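Local atomic coordinates of DNA repair protein RAD7 (Saccharomyces cerevisiae, PDB entry 5ZB2), a protein that promotes, as a component of the GGR complex, global genome nucleotide excision repair of damage in nontranscribing DNA, and interacts with ELC1. Residues F35-R39 with Q69-T74. Residues are numbered along the deposited sequence; the frame is centred on the assembly and turned at random.
Sequences FNKLR and QLFLKT
F35 and R39, one turn apart near the end of helix 8-41, lie against the 3-10 turn and loop of 69-74, their CA atoms 6.5 Å from that of K73 and 6.4 Å from that of L70. The R39 guanidinium meets the carbonyls of the turn and the following loop edge-on: NH1 donates to L72 O (2.8 Å) and L70 O (2.9 Å), while NH2 also reaches L72 O, so one carbonyl is gripped end-on by two nitrogens. With its chain bent at chi3 (-76°), R39 brings the guanidinium to the L70 and L72 carbonyls, and N36 OD1, in the guanidinium plane, takes a nearly straight bond from NH2 (172°) that fixes its rotation. T74 CG2 covers one guanidinium face, F35 O the other. A leucine in place of R39 would probably leave the L70 and L72 carbonyls without these donors and the N36 amide free to turn. Beside this polar cluster, L72 CB sits over the centre of the F35 ring, 3.8 Å from its centroid, a CH-pi contact, and K73 CG packs against F35 CD2 (3.4 Å) before its amine leaves for a salt bridge with D28. L38, packed on W23 of the second Rad7 subunit, meets L70 methyl to methyl. An arginine binding backbone carbonyls thus joins the long N-terminal helix to the N-terminal edge of Rad7's C-terminal leucine-rich-repeat domain.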
# COMPACT_ATOMS: atom_id res chain seq x y z
N PHE A 35 17.62 6.32 4.02
CA PHE A 35 16.89 7.14 4.98
C PHE A 35 17.84 7.94 5.86
O PHE A 35 17.54 9.08 6.22
CB PHE A 35 15.96 6.26 5.82
CG PHE A 35 14.76 5.75 5.07
CD1 PHE A 35 13.78 6.63 4.64
CD2 PHE A 35 14.61 4.40 4.81
CE1 PHE A 35 12.67 6.17 3.94
CE2 PHE A 35 13.50 3.93 4.11
CZ PHE A 35 12.53 4.82 3.68
N ASN A 36 18.99 7.36 6.21
CA ASN A 36 20.01 8.13 6.91
C ASN A 36 20.48 9.31 6.07
O ASN A 36 20.72 10.40 6.59
CB ASN A 36 21.20 7.23 7.26
CG ASN A 36 20.89 6.25 8.37
OD1 ASN A 36 19.97 6.45 9.16
ND2 ASN A 36 21.67 5.18 8.45
N LYS A 37 20.60 9.11 4.75
CA LYS A 37 21.01 10.20 3.87
C LYS A 37 20.06 11.39 3.99
O LYS A 37 20.50 12.53 4.13
CB LYS A 37 21.08 9.70 2.43
CG LYS A 37 21.53 10.75 1.41
CD LYS A 37 22.96 11.22 1.67
CE LYS A 37 23.42 12.20 0.61
NZ LYS A 37 24.82 12.67 0.85
N LEU A 38 18.75 11.13 3.95
CA LEU A 38 17.78 12.21 4.09
C LEU A 38 17.98 12.96 5.41
O LEU A 38 18.02 14.19 5.43
CB LEU A 38 16.36 11.65 4.01
CG LEU A 38 15.22 12.64 4.27
CD1 LEU A 38 15.28 13.80 3.30
CD2 LEU A 38 13.87 11.95 4.18
N ARG A 39 18.11 12.22 6.51
CA ARG A 39 18.30 12.87 7.81
C ARG A 39 19.63 13.61 7.86
O ARG A 39 19.70 14.73 8.39
CB ARG A 39 18.22 11.83 8.93
CG ARG A 39 16.81 11.30 9.18
CD ARG A 39 16.80 10.29 10.32
NE ARG A 39 17.33 8.99 9.92
CZ ARG A 39 16.61 7.97 9.48
NH1 ARG A 39 15.29 8.08 9.36
NH2 ARG A 39 17.20 6.84 9.14
N GLN A 69 8.76 9.90 6.26
CA GLN A 69 9.99 9.23 5.85
C GLN A 69 11.18 9.64 6.70
O GLN A 69 12.19 8.93 6.71
CB GLN A 69 10.27 9.53 4.37
CG GLN A 69 9.23 8.94 3.44
CD GLN A 69 9.48 9.29 1.99
OE1 GLN A 69 9.92 8.46 1.21
NE2 GLN A 69 9.19 10.53 1.64
N LEU A 70 11.08 10.76 7.43
CA LEU A 70 12.13 11.16 8.36
C LEU A 70 12.30 10.16 9.50
O LEU A 70 13.36 10.13 10.13
CB LEU A 70 11.81 12.54 8.93
CG LEU A 70 11.65 13.66 7.89
CD1 LEU A 70 10.89 14.85 8.47
CD2 LEU A 70 13.01 14.10 7.38
N PHE A 71 11.29 9.34 9.77
CA PHE A 71 11.27 8.47 10.93
C PHE A 71 11.47 7.00 10.58
O PHE A 71 11.30 6.13 11.44
CB PHE A 71 9.95 8.64 11.69
CG PHE A 71 9.65 10.05 12.08
CD1 PHE A 71 9.01 10.90 11.20
CD2 PHE A 71 10.01 10.53 13.32
CE1 PHE A 71 8.73 12.21 11.55
CE2 PHE A 71 9.74 11.84 13.68
CZ PHE A 71 9.10 12.67 12.80
N LEU A 72 11.85 6.69 9.34
CA LEU A 72 11.91 5.32 8.87
C LEU A 72 13.34 4.77 8.96
O LEU A 72 14.32 5.50 8.80
CB LEU A 72 11.40 5.20 7.43
CG LEU A 72 9.94 5.58 7.19
CD1 LEU A 72 9.58 5.39 5.72
CD2 LEU A 72 9.00 4.76 8.06
N LYS A 73 13.43 3.46 9.21
CA LYS A 73 14.70 2.75 9.31
C LYS A 73 15.62 3.39 10.36
O LYS A 73 16.76 3.77 10.09
CB LYS A 73 15.39 2.69 7.94
CG LYS A 73 14.70 1.78 6.93
CD LYS A 73 14.48 0.35 7.45
CE LYS A 73 15.77 -0.29 7.96
NZ LYS A 73 15.52 -1.63 8.55
N THR A 74 15.09 3.50 11.58
CA THR A 74 15.87 3.90 12.74
C THR A 74 15.82 2.78 13.78
O THR A 74 15.04 1.83 13.66
CB THR A 74 15.33 5.20 13.36
OG1 THR A 74 14.14 4.93 14.11
CG2 THR A 74 15.01 6.23 12.27